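Local atomic coordinates of hypothetical protein EF2904 (Enterococcus faecalis, PDB entry 2AZ4), a protein that binds two zinc ions in a metallo-beta-lactamase-type fold and probably acts as a metal-dependent hydrolase, perhaps an RNA exonuclease. Residues A[254-259]-A[344-349]; A[228-233]-A[372-377]; A[278-283]-A[326-331]. All blocks are in the same frame, centred on the assembly; numbering follows the deposited sequence.

Interaction 1: A[254-259]-A[344-349]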
ATOM      1  N   ARG A 254     -21.228  20.088  17.554  1.00 23.51           N
ATOM      2  CA  ARG A 254     -20.926  20.199  16.152  1.00 21.99           C
ATOM      3  C   ARG A 254     -20.858  18.784  15.547  1.00 21.34           C
ATOM      4  O   ARG A 254     -20.295  17.851  16.138  1.00 21.17           O
ATOM      5  CB  ARG A 254     -19.582  20.917  15.964  1.00 22.20           C
ATOM      6  CG  ARG A 254     -19.256  21.326  14.515  1.00 21.81           C
ATOM      7  CD  ARG A 254     -17.960  22.105  14.444  1.00 22.48           C
ATOM      8  NE  ARG A 254     -17.827  22.789  13.159  1.00 25.07           N
ATOM      9  CZ  ARG A 254     -16.754  23.456  12.741  1.00 24.43           C
ATOM     10  NH1 ARG A 254     -15.669  23.566  13.494  1.00 23.45           N
ATOM     11  NH2 ARG A 254     -16.783  24.028  11.555  1.00 28.63           N
ATOM     12  N   GLN A 255     -21.435  18.626  14.375  1.00 19.98           N
ATOM     13  CA  GLN A 255     -21.236  17.394  13.641  1.00 19.36           C
ATOM     14  C   GLN A 255     -19.765  17.285  13.277  1.00 18.08           C
ATOM     15  O   GLN A 255     -19.171  18.242  12.772  1.00 18.39           O
ATOM     16  CB  GLN A 255     -22.108  17.345  12.389  1.00 19.27           C
ATOM     17  CG  GLN A 255     -21.915  16.075  11.573  1.00 19.51           C
ATOM     18  CD  GLN A 255     -22.973  15.942  10.483  1.00 20.82           C
ATOM     19  OE1 GLN A 255     -22.930  16.649   9.503  1.00 24.38           O
ATOM     20  NE2 GLN A 255     -23.907  15.021  10.658  1.00 23.06           N
ATOM     21  N   ILE A 256     -19.169  16.136  13.588  1.00 17.59           N
ATOM     22  CA  ILE A 256     -17.790  15.848  13.145  1.00 17.89           C
ATOM     23  C   ILE A 256     -17.728  14.497  12.442  1.00 16.65           C
ATOM     24  O   ILE A 256     -18.179  13.496  12.985  1.00 16.13           O
ATOM     25  CB  ILE A 256     -16.780  15.825  14.307  1.00 17.29           C
ATOM     26  CG1 ILE A 256     -16.939  17.081  15.188  1.00 19.38           C
ATOM     27  CG2 ILE A 256     -15.337  15.706  13.737  1.00 18.29           C
ATOM     28  CD1 ILE A 256     -16.067  17.062  16.438  1.00 18.78           C
ATOM     29  N   THR A 257     -17.136  14.487  11.254  1.00 16.87           N
ATOM     30  CA  THR A 257     -17.011  13.275  10.457  1.00 17.32           C
ATOM     31  C   THR A 257     -15.593  13.183   9.924  1.00 16.82           C
ATOM     32  O   THR A 257     -14.848  14.164   9.963  1.00 17.22           O
ATOM     33  CB  THR A 257     -18.031  13.251   9.284  1.00 17.74           C
ATOM     34  OG1 THR A 257     -17.818  14.384   8.450  1.00 18.09           O
ATOM     35  CG2 THR A 257     -19.460  13.300   9.809  1.00 18.96           C
ATOM     36  N   PHE A 258     -15.216  12.019   9.417  1.00 15.91           N
ATOM     37  CA  PHE A 258     -13.873  11.844   8.913  1.00 15.25           C
ATOM     38  C   PHE A 258     -13.876  10.741   7.875  1.00 14.97           C
ATOM     39  O   PHE A 258     -14.886  10.062   7.685  1.00 15.31           O
ATOM     40  CB  PHE A 258     -12.919  11.491  10.070  1.00 15.22           C
ATOM     41  CG  PHE A 258     -13.009  10.052  10.516  1.00 15.34           C
ATOM     42  CD1 PHE A 258     -12.008   9.154  10.186  1.00 14.50           C
ATOM     43  CD2 PHE A 258     -14.112   9.594  11.237  1.00 17.86           C
ATOM     44  CE1 PHE A 258     -12.095   7.815  10.582  1.00 17.13           C
ATOM     45  CE2 PHE A 258     -14.211   8.251  11.637  1.00 17.25           C
ATOM     46  CZ  PHE A 258     -13.202   7.374  11.315  1.00 18.55           C
ATOM     47  N   ASN A 259     -12.737  10.547   7.225  1.00 15.03           N
ATOM     48  CA  ASN A 259     -12.516   9.347   6.427  1.00 16.03           C
ATOM     49  C   ASN A 259     -11.031   9.069   6.347  1.00 16.48           C
ATOM     50  O   ASN A 259     -10.213   9.977   6.541  1.00 17.17           O
ATOM     51  CB  ASN A 259     -13.166   9.455   5.050  1.00 15.05           C
ATOM     52  CG  ASN A 259     -13.314   8.080   4.339  1.00 15.91           C
ATOM     53  OD1 ASN A 259     -13.212   7.021   4.949  1.00 18.35           O
ATOM     54  ND2 ASN A 259     -13.555   8.121   3.054  1.00 16.96           N
ATOM     55  N   LEU A 344     -17.748  19.840  10.696  1.00 20.01           N
ATOM     56  CA  LEU A 344     -16.313  19.647  10.534  1.00 19.26           C
ATOM     57  C   LEU A 344     -16.074  18.303   9.872  1.00 18.85           C
ATOM     58  O   LEU A 344     -16.639  17.309  10.287  1.00 19.44           O
ATOM     59  CB  LEU A 344     -15.621  19.693  11.898  1.00 19.37           C
ATOM     60  CG  LEU A 344     -14.093  19.497  11.983  1.00 18.80           C
ATOM     61  CD1 LEU A 344     -13.338  20.548  11.159  1.00 16.66           C
ATOM     62  CD2 LEU A 344     -13.646  19.487  13.479  1.00 18.74           C
ATOM     63  N   TYR A 345     -15.265  18.291   8.824  1.00 18.76           N
ATOM     64  CA  TYR A 345     -14.874  17.044   8.167  1.00 17.92           C
ATOM     65  C   TYR A 345     -13.350  16.923   8.174  1.00 17.66           C
ATOM     66  O   TYR A 345     -12.641  17.820   7.746  1.00 17.57           O
ATOM     67  CB  TYR A 345     -15.428  16.968   6.737  1.00 17.94           C
ATOM     68  CG  TYR A 345     -14.799  15.852   5.918  1.00 16.55           C
ATOM     69  CD1 TYR A 345     -15.086  14.509   6.196  1.00 15.80           C
ATOM     70  CD2 TYR A 345     -13.896  16.132   4.895  1.00 17.50           C
ATOM     71  CE1 TYR A 345     -14.493  13.477   5.453  1.00 14.74           C
ATOM     72  CE2 TYR A 345     -13.306  15.098   4.151  1.00 15.13           C
ATOM     73  CZ  TYR A 345     -13.608  13.787   4.446  1.00 13.79           C
ATOM     74  OH  TYR A 345     -13.022  12.767   3.730  1.00 18.04           O
ATOM     75  N   ILE A 346     -12.863  15.788   8.654  1.00 18.17           N
ATOM     76  CA  ILE A 346     -11.436  15.552   8.788  1.00 17.69           C
ATOM     77  C   ILE A 346     -11.020  14.548   7.733  1.00 17.10           C
ATOM     78  O   ILE A 346     -11.450  13.399   7.747  1.00 16.71           O
ATOM     79  CB  ILE A 346     -11.078  15.058  10.198  1.00 18.27           C
ATOM     80  CG1 ILE A 346     -11.468  16.125  11.233  1.00 17.52           C
ATOM     81  CG2 ILE A 346      -9.586  14.718  10.277  1.00 17.72           C
ATOM     82  CD1 ILE A 346     -11.771  15.519  12.614  1.00 17.87           C
ATOM     83  N   HIS A 347     -10.212  15.026   6.794  1.00 16.86           N
ATOM     84  CA  HIS A 347      -9.765  14.233   5.666  1.00 17.05           C
ATOM     85  C   HIS A 347      -8.398  13.644   6.000  1.00 16.96           C
ATOM     86  O   HIS A 347      -7.398  14.359   6.013  1.00 17.24           O
ATOM     87  CB  HIS A 347      -9.683  15.131   4.430  1.00 16.83           C
ATOM     88  CG  HIS A 347      -9.732  14.379   3.141  1.00 17.16           C
ATOM     89  ND1 HIS A 347      -8.730  14.447   2.200  1.00 21.01           N
ATOM     90  CD2 HIS A 347     -10.647  13.512   2.656  1.00 15.47           C
ATOM     91  CE1 HIS A 347      -9.045  13.683   1.168  1.00 18.17           C
ATOM     92  NE2 HIS A 347     -10.200  13.097   1.426  1.00 20.53           N
ATOM     93  N   SER A 348      -8.354  12.346   6.282  1.00 17.10           N
ATOM     94  CA  SER A 348      -7.135  11.727   6.805  1.00 17.17           C
ATOM     95  C   SER A 348      -6.617  10.653   5.861  1.00 17.32           C
ATOM     96  O   SER A 348      -6.822   9.438   6.070  1.00 17.30           O
ATOM     97  CB  SER A 348      -7.384  11.147   8.197  1.00 17.13           C
ATOM     98  OG  SER A 348      -6.163  10.762   8.788  1.00 19.58           O
ATOM     99  N   ASP A 349      -5.942  11.119   4.812  1.00 17.65           N
ATOM    100  CA  ASP A 349      -5.404  10.262   3.757  1.00 17.68           C
ATOM    101  C   ASP A 349      -6.428   9.432   2.996  1.00 18.10           C
ATOM    102  O   ASP A 349      -6.091   8.420   2.368  1.00 17.66           O
ATOM    103  CB  ASP A 349      -4.260   9.405   4.297  1.00 17.51           C
ATOM    104  CG  ASP A 349      -3.070  10.256   4.723  1.00 19.08           C
ATOM    105  OD1 ASP A 349      -2.515  10.955   3.858  1.00 20.29           O
ATOM    106  OD2 ASP A 349      -2.728  10.256   5.912  1.00 19.75           O
TER
HETATM  107  O   HOH W   1     -19.144  16.756   9.061  1.00 24.23           O
HETATM  108  O   HOH W   2     -14.287  10.913   2.369  1.00 25.30           O

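Interaction 2: A[228-233]-A[372-377]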
ATOM      1  N   ASP A 228       0.036  24.266   2.991  1.00 49.77           N
ATOM      2  CA  ASP A 228      -1.399  24.265   2.750  1.00 47.72           C
ATOM      3  C   ASP A 228      -2.106  24.763   4.020  1.00 46.33           C
ATOM      4  O   ASP A 228      -1.965  24.156   5.088  1.00 46.47           O
ATOM      5  CB  ASP A 228      -1.835  22.837   2.391  1.00 47.85           C
ATOM      6  CG  ASP A 228      -3.317  22.722   2.060  1.00 47.85           C
ATOM      7  OD1 ASP A 228      -4.045  23.739   2.139  1.00 49.28           O
ATOM      8  OD2 ASP A 228      -3.755  21.603   1.716  1.00 46.39           O
ATOM      9  N   PRO A 229      -2.848  25.888   3.925  1.00 44.76           N
ATOM     10  CA  PRO A 229      -3.519  26.402   5.133  1.00 43.19           C
ATOM     11  C   PRO A 229      -4.598  25.456   5.695  1.00 41.66           C
ATOM     12  O   PRO A 229      -4.949  25.567   6.867  1.00 41.36           O
ATOM     13  CB  PRO A 229      -4.133  27.733   4.663  1.00 43.58           C
ATOM     14  CG  PRO A 229      -3.387  28.083   3.370  1.00 44.15           C
ATOM     15  CD  PRO A 229      -3.089  26.750   2.750  1.00 44.55           C
ATOM     16  N   ALA A 230      -5.108  24.540   4.867  1.00 39.76           N
ATOM     17  CA  ALA A 230      -6.104  23.541   5.296  1.00 38.26           C
ATOM     18  C   ALA A 230      -5.484  22.358   6.064  1.00 37.18           C
ATOM     19  O   ALA A 230      -6.203  21.549   6.688  1.00 36.05           O
ATOM     20  CB  ALA A 230      -6.893  23.028   4.082  1.00 38.29           C
ATOM     21  N   GLN A 231      -4.149  22.281   6.008  1.00 35.91           N
ATOM     22  CA  GLN A 231      -3.366  21.162   6.528  1.00 34.59           C
ATOM     23  C   GLN A 231      -2.718  21.423   7.900  1.00 33.30           C
ATOM     24  O   GLN A 231      -2.088  22.457   8.138  1.00 33.69           O
ATOM     25  CB  GLN A 231      -2.303  20.768   5.495  1.00 34.88           C
ATOM     26  CG  GLN A 231      -1.432  19.592   5.892  1.00 36.65           C
ATOM     27  CD  GLN A 231      -0.752  18.940   4.707  1.00 39.56           C
ATOM     28  OE1 GLN A 231      -0.480  19.587   3.688  1.00 41.13           O
ATOM     29  NE2 GLN A 231      -0.476  17.646   4.830  1.00 39.28           N
ATOM     30  N   ILE A 232      -2.904  20.469   8.807  1.00 31.27           N
ATOM     31  CA  ILE A 232      -2.201  20.428  10.096  1.00 29.02           C
ATOM     32  C   ILE A 232      -0.875  19.701   9.871  1.00 28.27           C
ATOM     33  O   ILE A 232      -0.851  18.652   9.239  1.00 28.07           O
ATOM     34  CB  ILE A 232      -3.061  19.664  11.140  1.00 28.60           C
ATOM     35  CG1 ILE A 232      -4.199  20.563  11.622  1.00 27.49           C
ATOM     36  CG2 ILE A 232      -2.202  19.141  12.310  1.00 27.78           C
ATOM     37  CD1 ILE A 232      -5.351  19.843  12.293  1.00 27.48           C
ATOM     38  N   ALA A 233       0.228  20.263  10.356  1.00 27.33           N
ATOM     39  CA  ALA A 233       1.523  19.580  10.278  1.00 26.42           C
ATOM     40  C   ALA A 233       1.578  18.453  11.323  1.00 26.04           C
ATOM     41  O   ALA A 233       1.466  18.704  12.537  1.00 27.31           O
ATOM     42  CB  ALA A 233       2.660  20.566  10.484  1.00 27.08           C
ATOM     43  N   ILE A 372     -18.925  23.634   5.243  1.00 29.77           N
ATOM     44  CA  ILE A 372     -18.310  22.537   6.014  1.00 28.43           C
ATOM     45  C   ILE A 372     -16.818  22.827   6.071  1.00 27.56           C
ATOM     46  O   ILE A 372     -16.177  22.967   5.022  1.00 27.86           O
ATOM     47  CB  ILE A 372     -18.589  21.150   5.379  1.00 28.39           C
ATOM     48  CG1 ILE A 372     -20.105  20.874   5.315  1.00 27.79           C
ATOM     49  CG2 ILE A 372     -17.876  20.015   6.146  1.00 28.29           C
ATOM     50  CD1 ILE A 372     -20.465  19.645   4.481  1.00 28.15           C
ATOM     51  N   THR A 373     -16.277  22.988   7.279  1.00 26.57           N
ATOM     52  CA  THR A 373     -14.833  23.145   7.455  1.00 26.18           C
ATOM     53  C   THR A 373     -14.072  21.860   7.072  1.00 25.89           C
ATOM     54  O   THR A 373     -14.323  20.786   7.626  1.00 26.71           O
ATOM     55  CB  THR A 373     -14.470  23.552   8.884  1.00 26.66           C
ATOM     56  OG1 THR A 373     -15.152  24.770   9.226  1.00 27.74           O
ATOM     57  CG2 THR A 373     -12.951  23.742   9.033  1.00 24.93           C
ATOM     58  N   PHE A 374     -13.161  21.983   6.119  1.00 24.50           N
ATOM     59  CA  PHE A 374     -12.354  20.860   5.652  1.00 23.24           C
ATOM     60  C   PHE A 374     -10.994  20.939   6.334  1.00 23.23           C
ATOM     61  O   PHE A 374     -10.344  22.003   6.330  1.00 22.67           O
ATOM     62  CB  PHE A 374     -12.169  20.962   4.147  1.00 22.61           C
ATOM     63  CG  PHE A 374     -11.185  19.977   3.570  1.00 22.19           C
ATOM     64  CD1 PHE A 374     -11.614  18.732   3.115  1.00 20.26           C
ATOM     65  CD2 PHE A 374      -9.841  20.302   3.447  1.00 21.18           C
ATOM     66  CE1 PHE A 374     -10.733  17.829   2.564  1.00 20.69           C
ATOM     67  CE2 PHE A 374      -8.936  19.382   2.877  1.00 20.73           C
ATOM     68  CZ  PHE A 374      -9.396  18.150   2.441  1.00 20.60           C
ATOM     69  N   VAL A 375     -10.576  19.820   6.924  1.00 22.89           N
ATOM     70  CA  VAL A 375      -9.280  19.750   7.580  1.00 23.24           C
ATOM     71  C   VAL A 375      -8.503  18.583   7.036  1.00 23.05           C
ATOM     72  O   VAL A 375      -8.948  17.444   7.117  1.00 22.61           O
ATOM     73  CB  VAL A 375      -9.405  19.679   9.122  1.00 24.00           C
ATOM     74  CG1 VAL A 375      -8.031  19.487   9.769  1.00 23.93           C
ATOM     75  CG2 VAL A 375     -10.025  20.957   9.645  1.00 24.14           C
ATOM     76  N   ARG A 376      -7.346  18.886   6.459  1.00 22.67           N
ATOM     77  CA  ARG A 376      -6.428  17.876   6.014  1.00 23.00           C
ATOM     78  C   ARG A 376      -5.575  17.393   7.190  1.00 23.17           C
ATOM     79  O   ARG A 376      -4.783  18.153   7.772  1.00 23.06           O
ATOM     80  CB  ARG A 376      -5.561  18.404   4.878  1.00 23.38           C
ATOM     81  CG  ARG A 376      -4.807  17.294   4.154  1.00 26.29           C
ATOM     82  CD  ARG A 376      -4.033  17.801   2.950  1.00 29.33           C
ATOM     83  NE  ARG A 376      -3.147  16.741   2.473  1.00 32.34           N
ATOM     84  CZ  ARG A 376      -3.506  15.808   1.595  1.00 33.82           C
ATOM     85  NH1 ARG A 376      -4.732  15.820   1.075  1.00 32.41           N
ATOM     86  NH2 ARG A 376      -2.639  14.863   1.236  1.00 33.96           N
ATOM     87  N   LEU A 377      -5.762  16.129   7.561  1.00 22.28           N
ATOM     88  CA  LEU A 377      -4.981  15.563   8.660  1.00 22.20           C
ATOM     89  C   LEU A 377      -4.248  14.338   8.119  1.00 22.02           C
ATOM     90  O   LEU A 377      -4.717  13.205   8.251  1.00 22.44           O
ATOM     91  CB  LEU A 377      -5.885  15.239   9.872  1.00 22.25           C
ATOM     92  CG  LEU A 377      -5.232  14.828  11.205  1.00 22.73           C
ATOM     93  CD1 LEU A 377      -4.510  16.018  11.878  1.00 24.99           C
ATOM     94  CD2 LEU A 377      -6.284  14.213  12.130  1.00 22.37           C
TER
HETATM   95  O   HOH W   3      -0.249  15.849   2.790  1.00 34.48           O

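Interaction 3: A[278-283]-A[326-331]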
ATOM      1  N   THR A 278     -17.927   8.493  20.765  1.00 21.90           N
ATOM      2  CA  THR A 278     -18.146   7.170  20.203  1.00 21.68           C
ATOM      3  C   THR A 278     -17.941   7.189  18.698  1.00 20.69           C
ATOM      4  O   THR A 278     -18.578   7.955  17.995  1.00 21.61           O
ATOM      5  CB  THR A 278     -19.583   6.679  20.459  1.00 21.70           C
ATOM      6  OG1 THR A 278     -19.841   6.649  21.865  1.00 24.04           O
ATOM      7  CG2 THR A 278     -19.794   5.296  19.862  1.00 22.98           C
ATOM      8  N   VAL A 279     -17.075   6.315  18.212  1.00 19.96           N
ATOM      9  CA  VAL A 279     -16.797   6.200  16.786  1.00 18.91           C
ATOM     10  C   VAL A 279     -17.794   5.278  16.107  1.00 18.46           C
ATOM     11  O   VAL A 279     -18.135   4.233  16.661  1.00 18.48           O
ATOM     12  CB  VAL A 279     -15.365   5.664  16.547  1.00 18.73           C
ATOM     13  CG1 VAL A 279     -15.067   5.541  15.061  1.00 19.72           C
ATOM     14  CG2 VAL A 279     -14.349   6.598  17.212  1.00 19.27           C
ATOM     15  N   VAL A 280     -18.234   5.675  14.902  1.00 17.41           N
ATOM     16  CA  VAL A 280     -19.112   4.850  14.062  1.00 17.05           C
ATOM     17  C   VAL A 280     -18.494   4.757  12.667  1.00 16.66           C
ATOM     18  O   VAL A 280     -18.239   5.771  12.019  1.00 17.68           O
ATOM     19  CB  VAL A 280     -20.567   5.426  13.989  1.00 16.38           C
ATOM     20  CG1 VAL A 280     -21.507   4.450  13.308  1.00 15.49           C
ATOM     21  CG2 VAL A 280     -21.087   5.734  15.377  1.00 15.61           C
ATOM     22  N   LEU A 281     -18.240   3.549  12.207  1.00 16.88           N
ATOM     23  CA  LEU A 281     -17.608   3.367  10.894  1.00 17.00           C
ATOM     24  C   LEU A 281     -18.615   2.856   9.845  1.00 17.96           C
ATOM     25  O   LEU A 281     -19.655   2.286  10.194  1.00 18.09           O
ATOM     26  CB  LEU A 281     -16.405   2.408  10.988  1.00 16.64           C
ATOM     27  CG  LEU A 281     -15.189   2.743  11.890  1.00 16.34           C
ATOM     28  CD1 LEU A 281     -14.035   1.717  11.810  1.00 12.34           C
ATOM     29  CD2 LEU A 281     -14.639   4.140  11.601  1.00 13.78           C
ATOM     30  N   GLU A 282     -18.292   3.052   8.569  1.00 17.38           N
ATOM     31  CA  GLU A 282     -19.041   2.409   7.506  1.00 17.91           C
ATOM     32  C   GLU A 282     -18.873   0.905   7.715  1.00 17.06           C
ATOM     33  O   GLU A 282     -17.837   0.475   8.195  1.00 17.26           O
ATOM     34  CB  GLU A 282     -18.498   2.867   6.141  1.00 18.26           C
ATOM     35  CG  GLU A 282     -19.232   2.268   4.944  1.00 19.72           C
ATOM     36  CD  GLU A 282     -18.620   0.943   4.526  1.00 23.92           C
ATOM     37  OE1 GLU A 282     -17.436   0.739   4.842  1.00 25.90           O
ATOM     38  OE2 GLU A 282     -19.302   0.094   3.909  1.00 24.72           O
ATOM     39  N   ALA A 283     -19.886   0.111   7.361  1.00 16.77           N
ATOM     40  CA  ALA A 283     -19.925  -1.321   7.719  1.00 16.24           C
ATOM     41  C   ALA A 283     -18.745  -2.176   7.256  1.00 16.48           C
ATOM     42  O   ALA A 283     -18.260  -3.032   8.019  1.00 16.55           O
ATOM     43  CB  ALA A 283     -21.260  -1.961   7.315  1.00 15.87           C
ATOM     44  N   THR A 326     -23.185  15.822  18.924  1.00 25.69           N
ATOM     45  CA  THR A 326     -22.466  15.694  20.193  1.00 26.10           C
ATOM     46  C   THR A 326     -21.854  14.331  20.485  1.00 25.57           C
ATOM     47  O   THR A 326     -20.836  14.259  21.177  1.00 25.69           O
ATOM     48  CB  THR A 326     -23.374  16.050  21.397  1.00 25.68           C
ATOM     49  OG1 THR A 326     -24.506  15.168  21.414  1.00 27.03           O
ATOM     50  CG2 THR A 326     -23.844  17.501  21.307  1.00 26.42           C
ATOM     51  N   ASP A 327     -22.472  13.268  19.975  1.00 24.97           N
ATOM     52  CA  ASP A 327     -22.201  11.908  20.458  1.00 25.40           C
ATOM     53  C   ASP A 327     -21.243  11.115  19.603  1.00 24.50           C
ATOM     54  O   ASP A 327     -20.512  10.268  20.125  1.00 25.03           O
ATOM     55  CB  ASP A 327     -23.489  11.094  20.595  1.00 25.75           C
ATOM     56  CG  ASP A 327     -24.367  11.552  21.759  1.00 28.95           C
ATOM     57  OD1 ASP A 327     -24.158  12.637  22.333  1.00 31.52           O
ATOM     58  OD2 ASP A 327     -25.303  10.817  22.085  1.00 32.92           O
ATOM     59  N   TYR A 328     -21.254  11.353  18.292  1.00 22.95           N
ATOM     60  CA  TYR A 328     -20.449  10.518  17.412  1.00 22.00           C
ATOM     61  C   TYR A 328     -19.374  11.248  16.627  1.00 21.02           C
ATOM     62  O   TYR A 328     -19.551  12.402  16.222  1.00 20.40           O
ATOM     63  CB  TYR A 328     -21.342   9.760  16.423  1.00 22.07           C
ATOM     64  CG  TYR A 328     -22.415   8.971  17.112  1.00 23.10           C
ATOM     65  CD1 TYR A 328     -22.095   7.831  17.856  1.00 23.44           C
ATOM     66  CD2 TYR A 328     -23.751   9.359  17.019  1.00 24.05           C
ATOM     67  CE1 TYR A 328     -23.082   7.101  18.514  1.00 25.25           C
ATOM     68  CE2 TYR A 328     -24.755   8.638  17.665  1.00 24.62           C
ATOM     69  CZ  TYR A 328     -24.412   7.516  18.397  1.00 23.80           C
ATOM     70  OH  TYR A 328     -25.382   6.798  19.017  1.00 23.82           O
ATOM     71  N   LEU A 329     -18.276  10.526  16.386  1.00 20.01           N
ATOM     72  CA  LEU A 329     -17.377  10.841  15.311  1.00 18.77           C
ATOM     73  C   LEU A 329     -17.640   9.717  14.317  1.00 18.50           C
ATOM     74  O   LEU A 329     -17.425   8.557  14.640  1.00 18.60           O
ATOM     75  CB  LEU A 329     -15.919  10.817  15.791  1.00 19.14           C
ATOM     76  CG  LEU A 329     -14.879  10.831  14.659  1.00 18.29           C
ATOM     77  CD1 LEU A 329     -14.734  12.224  14.008  1.00 16.95           C
ATOM     78  CD2 LEU A 329     -13.522  10.292  15.093  1.00 20.05           C
ATOM     79  N   TRP A 330     -18.134  10.043  13.126  1.00 17.65           N
ATOM     80  CA  TRP A 330     -18.451   8.986  12.159  1.00 16.61           C
ATOM     81  C   TRP A 330     -17.781   9.092  10.797  1.00 15.95           C
ATOM     82  O   TRP A 330     -17.417  10.167  10.349  1.00 16.25           O
ATOM     83  CB  TRP A 330     -19.955   8.772  12.012  1.00 16.50           C
ATOM     84  CG  TRP A 330     -20.802   9.966  11.524  1.00 16.63           C
ATOM     85  CD1 TRP A 330     -21.272  11.000  12.287  1.00 17.89           C
ATOM     86  CD2 TRP A 330     -21.336  10.167  10.202  1.00 15.55           C
ATOM     87  NE1 TRP A 330     -22.048  11.853  11.514  1.00 17.34           N
ATOM     88  CE2 TRP A 330     -22.093  11.369  10.229  1.00 16.79           C
ATOM     89  CE3 TRP A 330     -21.224   9.465   8.988  1.00 14.50           C
ATOM     90  CZ2 TRP A 330     -22.752  11.877   9.087  1.00 15.65           C
ATOM     91  CZ3 TRP A 330     -21.875   9.985   7.829  1.00 16.14           C
ATOM     92  CH2 TRP A 330     -22.639  11.167   7.904  1.00 17.18           C
ATOM     93  N   GLN A 331     -17.607   7.948  10.151  1.00 15.96           N
ATOM     94  CA  GLN A 331     -16.873   7.893   8.900  1.00 15.52           C
ATOM     95  C   GLN A 331     -17.834   8.209   7.756  1.00 15.33           C
ATOM     96  O   GLN A 331     -18.756   7.430   7.475  1.00 14.64           O
ATOM     97  CB  GLN A 331     -16.253   6.500   8.726  1.00 16.32           C
ATOM     98  CG  GLN A 331     -15.592   6.231   7.356  1.00 14.63           C
ATOM     99  CD  GLN A 331     -15.149   4.780   7.174  1.00 15.64           C
ATOM    100  OE1 GLN A 331     -15.614   3.901   7.884  1.00 15.22           O
ATOM    101  NE2 GLN A 331     -14.252   4.522   6.193  1.00 15.22           N
TER
HETATM  102  O   HOH W   4     -14.493   2.189   4.211  1.00 33.84           O

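Interaction 1: A[254-259]-A[344-349]
Ile256 and Ile346 meet on the apolar face of two neighbouring parallel strands, CG2 of Ile256 lying 3.7 Å from CD1 of Ile346. Leu344 joins them, its CD2 4.1 Å from CG2 of Ile256. Further along, the side chain of Phe258 meets Ile346 through CB, while its CA-H points at O of Ile346. Its ring turns away because CG sits between the backbone N and the carbonyl carbon (chi1 78°). Leu247 of helix 237-249 also packs on Ile346, and this is the closely packed side.

The other face is more polar and holds ordered water. Tyr345 crosses Thr257 at about a right angle, with OG1 of Thr257 near the plane of the ring and 3.5 Å from CD1 of Tyr345. One water joins OG1 of Thr257 to O of Leu344. A second accepts from ND2 of Asn259 and lies 2.6 Å from OH of Tyr345. OD1 of Asn259 is taken by Gln331.

At the loop end, Arg254 lays one face of its guanidinium over CB of Leu344, while NE bonds to O of Gly342.

Five backbone hydrogen bonds run between the strands, from Leu344 N to Gln255 O (3.0 Å) through to Ser348 N to Asn259 O (3.0 Å). The chemistry implies a parallel pairing fixed by its backbone. One face is apolar; on the other, two waters bridge hydroxyl, amide and carbonyl groups across the strands.

Interaction 2: A[228-233]-A[372-377]
Gln231 lies alongside Arg376, both side chains pointing the same way. Its amide stands almost upright to the guanidinium, the planes 82° apart. CD of Gln231 is at the guanidinium edge, 3.9 Å from NE of Arg376. The two polar ends are joined by water: it accepts from NE2 of Gln231 at 2.7 Å and from NH2 of Arg376 at 3.0 Å. The straight chain of Arg376 carries the guanidinium along Gln231, and the last torsion (chi4 88°) turns it across the chain. NH1 of Arg376 is held elsewhere, by O of Leu353 and OH of Tyr360.

Asp228 crosses the arginine at about a right angle. Its OD2 is near CD of Arg376, but stays 5.0 Å from NE of Arg376, so the opposite charges do not touch. OD1 instead accepts from N of Ala230, from above the carboxylate plane, which makes an Asx turn. A type I beta turn runs from Asp228 to Gln231.

Next to the polar pair, the loop is tied to strand 373-376 by two backbone bonds, Arg376 N to Ala230 O (2.9 Å) and Ile232 N to Arg376 O (3.2 Å). Ile232 packs CD1 on CG1 of Val375 at 3.7 Å, and its CG2 on CD1 of Leu377. His243 and Arg246 of helix 237-249 also touch Ile232. At the other end, CB of Ala230 meets the edge of the Phe374 ring.

This is a single bridge at the outermost strand of the parallel sheet. Its chemistry implies a loop held by two backbone bonds and a small apolar patch. A water bridges the Gln231 amide and the Arg376 guanidinium, which the Asp228 carboxylate does not contact.

Interaction 3: A[278-283]-A[326-331]
Val280 presses CG2 against the ring of Tyr328, 3.4 Å from CD1 of the tyrosine, the two side chains crossing at a slant. The tyrosine has CG beside its backbone N (chi1 -54°), which lays the ring along Thr278. Thr278 lies next to it, pointing the same way, with CB 3.8 Å from CD1 of Tyr328. O of Thr278 is in the ring plane, at its edge. Leu321 of helix 318-323 touches both Val280 and Tyr328.

The Trp330 side chain meets that of Val280 at CB, 3.9 Å from CB of the valine. With chi1 at 60°, CG lies over the strand's own backbone, and the indole leads off from Val280 to Thr257 and Leu322. On the opposite face, Val279 and Leu329 make a looser pair.

Gln331 reaches out along its own strand direction. This carries OE1 to N of Glu282, a hydrogen bond of 2.9 Å that continues the backbone pairing with a side chain. The donor is tilted 35° from the amide carbonyl plane. NE2 of Gln331 is engaged by the next strand. The side chain of Glu282 is bent, and OE1 caps N of Met285 at the start of helix 283-293, while OE2 takes ND2 of Asn284.

Three backbone bonds link the strands: Leu329 N to Thr278 O, Val280 N to Leu329 O, and Gln331 N to Val280 O (2.9 Å). Strand 278-282 runs straight into helix 283-293. Strand 328-331 lies beside it in parallel and is reached through helices, as in the open alpha/beta sheets built from beta-alpha-beta crossovers.

All three contacts belong to the six-stranded parallel sheet, away from the zinc site. Interactions 1 and 3 are buried strand pairs. Strand 256-260 borders strand 328-331, so they join directly: Phe258 N probably bonds to Trp330 O. Interaction 2 is a surface contact, where a loop meets the outermost strand 373-376. That strand borders 344-348, so interactions 1 and 2 also touch, through His347 with Val375 and Leu377. Interactions 2 and 3 do not touch, their nearest atoms about 9 Å apart. Backbone ladders and apolar packing dominate in the sheet interior. At the edge the backbone pairing shrinks to two bonds, beside a smaller apolar patch and a water-bridged Gln-Arg pair.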